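Local atomic coordinates of homoserine O-acetyltransferase (Bacillus anthracis str. 'Ames Ancestor', PDB entry 3I1I), a protein that probably transfers an acetyl group from acetyl-CoA to the hydroxyl of homoserine. Residues Lys79-Asn84 against Lys363-Phe368; Ser304-Asn309 against Asp331-Gln336. All coordinates share one frame; numbering follows the deposited sequence.

Interaction 1. Residues Lys79-Asn84 against Lys363-Phe368; sequences KAIDTN and KKVYEF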
loop_
_atom_site.group_PDB
_atom_site.type_symbol
_atom_site.label_atom_id
_atom_site.label_comp_id
_atom_site.label_asym_id
_atom_site.label_seq_id
_atom_site.Cartn_x
_atom_site.Cartn_y
_atom_site.Cartn_z
ATOM N N LYS A 79 -18.755 -35.522 -5.910
ATOM C CA LYS A 79 -17.558 -34.772 -5.546
ATOM C C LYS A 79 -17.232 -34.900 -4.046
ATOM O O LYS A 79 -17.937 -35.565 -3.289
ATOM C CB LYS A 79 -17.710 -33.298 -5.984
ATOM C CG LYS A 79 -17.818 -33.140 -7.518
ATOM C CD LYS A 79 -17.987 -31.672 -7.959
ATOM C CE LYS A 79 -17.935 -31.509 -9.501
ATOM N NZ LYS A 79 -18.487 -30.185 -9.970
ATOM N N ALA A 80 -16.159 -34.249 -3.616
ATOM C CA ALA A 80 -15.661 -34.425 -2.254
ATOM C C ALA A 80 -16.705 -34.032 -1.213
ATOM O O ALA A 80 -16.763 -34.625 -0.153
ATOM C CB ALA A 80 -14.359 -33.605 -2.054
ATOM N N ILE A 81 -17.439 -32.958 -1.503
ATOM C CA ILE A 81 -18.600 -32.533 -0.738
ATOM C C ILE A 81 -19.756 -32.921 -1.651
ATOM O O ILE A 81 -20.181 -32.173 -2.540
ATOM C CB ILE A 81 -18.567 -31.043 -0.475
ATOM C CG1 ILE A 81 -17.287 -30.675 0.264
ATOM C CG2 ILE A 81 -19.791 -30.609 0.314
ATOM C CD1 ILE A 81 -17.065 -29.217 0.393
ATOM N N ASP A 82 -20.209 -34.140 -1.452
ATOM C CA ASP A 82 -21.114 -34.808 -2.366
ATOM C C ASP A 82 -22.582 -34.391 -2.151
ATOM O O ASP A 82 -23.226 -34.778 -1.163
ATOM C CB ASP A 82 -20.938 -36.311 -2.159
ATOM C CG ASP A 82 -21.668 -37.144 -3.178
ATOM O OD1 ASP A 82 -22.311 -36.590 -4.105
ATOM O OD2 ASP A 82 -21.597 -38.383 -3.027
ATOM N N THR A 83 -23.111 -33.620 -3.088
ATOM C CA THR A 83 -24.505 -33.178 -3.018
ATOM C C THR A 83 -25.566 -34.294 -3.254
ATOM O O THR A 83 -26.755 -34.052 -3.038
ATOM C CB THR A 83 -24.772 -32.048 -4.016
ATOM O OG1 THR A 83 -24.411 -32.485 -5.339
ATOM C CG2 THR A 83 -23.974 -30.827 -3.643
ATOM N N ASN A 84 -25.166 -35.509 -3.649
ATOM C CA ASN A 84 -26.100 -36.651 -3.570
ATOM C C ASN A 84 -26.265 -37.112 -2.134
ATOM O O ASN A 84 -27.110 -37.935 -1.840
ATOM C CB ASN A 84 -25.631 -37.867 -4.371
ATOM C CG ASN A 84 -25.540 -37.599 -5.816
ATOM O OD1 ASN A 84 -26.388 -36.906 -6.381
ATOM N ND2 ASN A 84 -24.504 -38.149 -6.454
ATOM N N LYS A 363 -9.432 -35.136 -1.495
ATOM C CA LYS A 363 -9.502 -36.482 -0.948
ATOM C C LYS A 363 -9.512 -36.460 0.597
ATOM O O LYS A 363 -10.202 -37.253 1.234
ATOM C CB LYS A 363 -8.354 -37.318 -1.471
ATOM C CG LYS A 363 -8.412 -38.752 -1.011
ATOM C CD LYS A 363 -7.223 -39.584 -1.585
ATOM C CE LYS A 363 -7.207 -41.038 -1.013
ATOM N NZ LYS A 363 -5.799 -41.578 -0.828
ATOM N N LYS A 364 -8.760 -35.533 1.184
ATOM C CA LYS A 364 -8.751 -35.350 2.619
ATOM C C LYS A 364 -10.097 -34.835 3.127
ATOM O O LYS A 364 -10.571 -35.296 4.174
ATOM C CB LYS A 364 -7.651 -34.382 3.031
ATOM C CG LYS A 364 -7.433 -34.288 4.535
ATOM C CD LYS A 364 -7.161 -35.648 5.144
ATOM C CE LYS A 364 -6.322 -35.581 6.376
ATOM N NZ LYS A 364 -6.465 -36.853 7.198
ATOM N N VAL A 365 -10.705 -33.884 2.412
ATOM C CA VAL A 365 -11.964 -33.337 2.834
ATOM C C VAL A 365 -12.997 -34.476 2.928
ATOM O O VAL A 365 -13.692 -34.668 3.945
ATOM C CB VAL A 365 -12.424 -32.220 1.881
ATOM C CG1 VAL A 365 -13.923 -31.969 1.965
ATOM C CG2 VAL A 365 -11.603 -30.906 2.177
ATOM N N TYR A 366 -13.060 -35.247 1.857
ATOM C CA TYR A 366 -13.967 -36.371 1.761
ATOM C C TYR A 366 -13.813 -37.313 2.953
ATOM O O TYR A 366 -14.770 -37.649 3.585
ATOM C CB TYR A 366 -13.687 -37.125 0.455
ATOM C CG TYR A 366 -14.493 -38.359 0.325
ATOM C CD1 TYR A 366 -15.843 -38.298 -0.026
ATOM C CD2 TYR A 366 -13.934 -39.598 0.622
ATOM C CE1 TYR A 366 -16.613 -39.461 -0.099
ATOM C CE2 TYR A 366 -14.692 -40.761 0.531
ATOM C CZ TYR A 366 -16.018 -40.679 0.162
ATOM O OH TYR A 366 -16.733 -41.833 0.090
ATOM N N GLU A 367 -12.593 -37.730 3.244
ATOM C CA GLU A 367 -12.296 -38.619 4.380
ATOM C C GLU A 367 -12.765 -37.995 5.697
ATOM O O GLU A 367 -13.330 -38.663 6.556
ATOM C CB GLU A 367 -10.782 -38.919 4.409
ATOM C CG GLU A 367 -10.176 -39.592 5.664
ATOM C CD GLU A 367 -8.612 -39.715 5.569
ATOM O OE1 GLU A 367 -7.890 -39.419 6.548
ATOM O OE2 GLU A 367 -8.100 -40.085 4.485
ATOM N N PHE A 368 -12.531 -36.702 5.859
ATOM C CA PHE A 368 -12.865 -36.015 7.089
ATOM C C PHE A 368 -14.378 -35.881 7.290
ATOM O O PHE A 368 -14.885 -36.063 8.399
ATOM C CB PHE A 368 -12.207 -34.645 7.099
ATOM C CG PHE A 368 -12.219 -33.995 8.418
ATOM C CD1 PHE A 368 -11.358 -34.408 9.402
ATOM C CD2 PHE A 368 -13.082 -32.962 8.688
ATOM C CE1 PHE A 368 -11.353 -33.794 10.661
ATOM C CE2 PHE A 368 -13.081 -32.356 9.945
ATOM C CZ PHE A 368 -12.217 -32.775 10.918
#
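The Y366 ring turns its edge, not a face, to the loop: the carbonyl O of A80 lies near the ring plane, 3.8 Å from CD1 of Y366. This is an edge contact without a hydrogen bond. CG of Y366 is anti to the backbone N (chi1 175°), which carries the ring out past the A80 carbonyl at the solvent-facing border of the contact. At its root the CB of Y366 meets the CB of A80 at 4.4 Å, where the two backbones come nearest, CA to CA 4.8 Å. Deeper in, V365 reaches across with one branch. Its CG1, anti to the backbone N (chi1 159°), touches CG1 of I81 at 4.0 Å, the two side chains crossing at a slant, and also comes to 4.4 Å from the CB of A80. No hydrogen bond joins the segments. On the loop side, OD1 of D82 accepts from the backbone N of N84 at 3.1 Å, an Asx turn in which the donor stands above the carboxylate plane, and also from G78 N. I81 is backbone-bonded to L74, and both I81 and V365 rest on M152 of strand 150-154. Helix 362-370, the last of the chain, thus packs on the parallel strands of the alpha/beta hydrolase sheet, V365 also touching I313 of strand 309-313, with the short strand pair 75-76/81-82 at its side.

Interaction 2. Residues Ser304-Asn309 against Asp331-Gln336; sequences SNVEAN and DLLQKQ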
loop_
_atom_site.group_PDB
_atom_site.type_symbol
_atom_site.label_atom_id
_atom_site.label_comp_id
_atom_site.label_asym_id
_atom_site.label_seq_id
_atom_site.Cartn_x
_atom_site.Cartn_y
_atom_site.Cartn_z
ATOM N N SER A 304 -10.849 -23.914 24.130
ATOM C CA SER A 304 -11.440 -24.846 25.099
ATOM C C SER A 304 -12.917 -25.162 24.795
ATOM O O SER A 304 -13.417 -26.226 25.114
ATOM C CB SER A 304 -11.295 -24.279 26.532
ATOM O OG SER A 304 -12.178 -23.169 26.745
ATOM N N ASN A 305 -13.617 -24.213 24.197
ATOM C CA ASN A 305 -15.044 -24.377 23.924
ATOM C C ASN A 305 -15.333 -25.258 22.686
ATOM O O ASN A 305 -16.420 -25.805 22.557
ATOM C CB ASN A 305 -15.681 -23.004 23.709
ATOM C CG ASN A 305 -15.659 -22.134 24.956
ATOM O OD1 ASN A 305 -16.493 -22.307 25.829
ATOM N ND2 ASN A 305 -14.731 -21.167 25.025
ATOM N N VAL A 306 -14.382 -25.351 21.764
ATOM C CA VAL A 306 -14.571 -26.116 20.543
ATOM C C VAL A 306 -14.774 -27.594 20.885
ATOM O O VAL A 306 -14.013 -28.153 21.644
ATOM C CB VAL A 306 -13.362 -25.956 19.579
ATOM C CG1 VAL A 306 -13.441 -26.918 18.401
ATOM C CG2 VAL A 306 -13.256 -24.461 19.104
ATOM N N GLU A 307 -15.825 -28.202 20.334
ATOM C CA GLU A 307 -16.047 -29.650 20.490
ATOM C C GLU A 307 -16.119 -30.367 19.124
ATOM O O GLU A 307 -16.223 -31.576 19.081
ATOM C CB GLU A 307 -17.308 -29.939 21.326
ATOM C CG GLU A 307 -17.353 -29.229 22.721
ATOM C CD GLU A 307 -16.198 -29.629 23.701
ATOM O OE1 GLU A 307 -15.680 -30.735 23.565
ATOM O OE2 GLU A 307 -15.826 -28.847 24.632
ATOM N N ALA A 308 -16.047 -29.624 18.027
ATOM C CA ALA A 308 -16.053 -30.216 16.682
ATOM C C ALA A 308 -14.748 -30.981 16.451
ATOM O O ALA A 308 -13.724 -30.666 17.048
ATOM C CB ALA A 308 -16.194 -29.144 15.645
ATOM N N ASN A 309 -14.789 -31.988 15.591
ATOM C CA ASN A 309 -13.565 -32.535 14.996
ATOM C C ASN A 309 -13.027 -31.416 14.147
ATOM O O ASN A 309 -13.800 -30.840 13.405
ATOM C CB ASN A 309 -13.888 -33.728 14.072
ATOM C CG ASN A 309 -14.125 -35.034 14.815
ATOM O OD1 ASN A 309 -14.277 -35.063 16.016
ATOM N ND2 ASN A 309 -14.142 -36.132 14.077
ATOM N N ASP A 331 -2.253 -27.931 18.022
ATOM C CA ASP A 331 -1.562 -28.443 19.172
ATOM C C ASP A 331 -2.346 -28.162 20.457
ATOM O O ASP A 331 -2.516 -29.078 21.309
ATOM C CB ASP A 331 -0.146 -27.903 19.260
ATOM C CG ASP A 331 0.669 -28.626 20.313
ATOM O OD1 ASP A 331 0.796 -29.864 20.270
ATOM O OD2 ASP A 331 1.178 -27.964 21.228
ATOM N N LEU A 332 -2.848 -26.925 20.595
ATOM C CA LEU A 332 -3.640 -26.586 21.776
ATOM C C LEU A 332 -4.877 -27.468 21.873
ATOM O O LEU A 332 -5.181 -28.010 22.927
ATOM C CB LEU A 332 -4.029 -25.106 21.802
ATOM C CG LEU A 332 -2.855 -24.131 21.952
ATOM C CD1 LEU A 332 -3.303 -22.668 21.691
ATOM C CD2 LEU A 332 -2.126 -24.305 23.306
ATOM N N LEU A 333 -5.582 -27.649 20.777
ATOM C CA LEU A 333 -6.772 -28.510 20.798
ATOM C C LEU A 333 -6.435 -29.956 21.179
ATOM O O LEU A 333 -7.167 -30.580 21.941
ATOM C CB LEU A 333 -7.494 -28.487 19.449
ATOM C CG LEU A 333 -8.337 -27.250 19.135
ATOM C CD1 LEU A 333 -8.600 -27.170 17.606
ATOM C CD2 LEU A 333 -9.685 -27.210 19.991
ATOM N N GLN A 334 -5.334 -30.497 20.667
ATOM C CA GLN A 334 -4.946 -31.869 20.998
ATOM C C GLN A 334 -4.619 -31.992 22.473
ATOM O O GLN A 334 -5.019 -32.939 23.106
ATOM C CB GLN A 334 -3.777 -32.344 20.155
ATOM C CG GLN A 334 -4.163 -32.583 18.719
ATOM C CD GLN A 334 -2.988 -32.863 17.810
ATOM O OE1 GLN A 334 -1.859 -32.892 18.249
ATOM N NE2 GLN A 334 -3.257 -33.070 16.531
ATOM N N LYS A 335 -3.935 -31.020 23.046
ATOM C CA LYS A 335 -3.641 -31.094 24.468
ATOM C C LYS A 335 -4.882 -30.959 25.354
ATOM O O LYS A 335 -4.851 -31.341 26.501
ATOM C CB LYS A 335 -2.606 -30.066 24.855
ATOM C CG LYS A 335 -1.368 -30.205 23.992
ATOM C CD LYS A 335 -0.119 -30.224 24.770
ATOM C CE LYS A 335 0.784 -29.003 24.491
ATOM N NZ LYS A 335 1.842 -29.376 23.471
ATOM N N GLN A 336 -5.975 -30.430 24.807
ATOM C CA GLN A 336 -7.251 -30.476 25.483
ATOM C C GLN A 336 -7.979 -31.800 25.315
ATOM O O GLN A 336 -9.103 -31.943 25.784
ATOM C CB GLN A 336 -8.130 -29.344 24.982
ATOM C CG GLN A 336 -7.589 -27.984 25.382
ATOM C CD GLN A 336 -8.322 -26.875 24.712
ATOM O OE1 GLN A 336 -9.246 -27.111 23.883
ATOM N NE2 GLN A 336 -7.966 -25.649 25.072
#
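S304 and Q336 bring the two backbones closest, but their CA atoms stay 7.0 Å apart, and side chains bridge the gap. Residues 304-309 have no regular structure and run into strand 309-313; V306 is extended (phi/psi -63°/130°). Across from them, residues 331-335 are the last turn of helix 324-335, where K335 N donates to D331 O at 3.0 Å and Q336 N to L332 O.

The amide of Q336 lies against the backbone of S304. Its OE1 approaches CA of S304 at 3.4 Å, and its NE2 sits 3.9 Å from CB of S304. NE2 of Q336 and N of S304 are both donors and form no bond, so this is van der Waals packing of an amide on the backbone of S304. The extended chain beyond CG delivers the amide there, while its polar atoms are held by others: K338 NZ donates to OE1, and E300 O takes a weak bond from NE2. The same K338 NZ also bonds S304 O, so one ammonium group links the two segments indirectly.

Residues 331-336 end the helix of a beta-alpha-beta crossover of the alpha/beta hydrolase fold, in which strand 309-313 leads through helix 324-335 to the parallel edge strand 340-342, and residues 304-309 lead into its first strand. Next to the amide contact, V306 and L333 make the apolar one. L333 also touches K338, the residue whose ammonium group grips the Q336 amide. CD2 of L333 meets CB of V306 at 3.9 Å and CG1 of V306 at 4.1 Å, the side chains crossing at about a right angle.

From the N terminus, residues 79-84 come first, on the short strand 81-82 just before strand 87-91 of the central sheet. Their partner, 363-368, lies 279 residues later on the last helix, so interaction 1 closes a loop over most of the chain. Interaction 2 is nested inside it: 304-309 and 331-336 are 22 residues apart and close the short loop that holds strand 309-313 and most of helix 324-335. The contact centres are about 23 Å apart, yet they touch where F368 CZ packs on N309 O at 3.5 Å. Interaction 1 ties the C-terminal helix to an early loop; interaction 2 ties a strand's entry loop to the following helix.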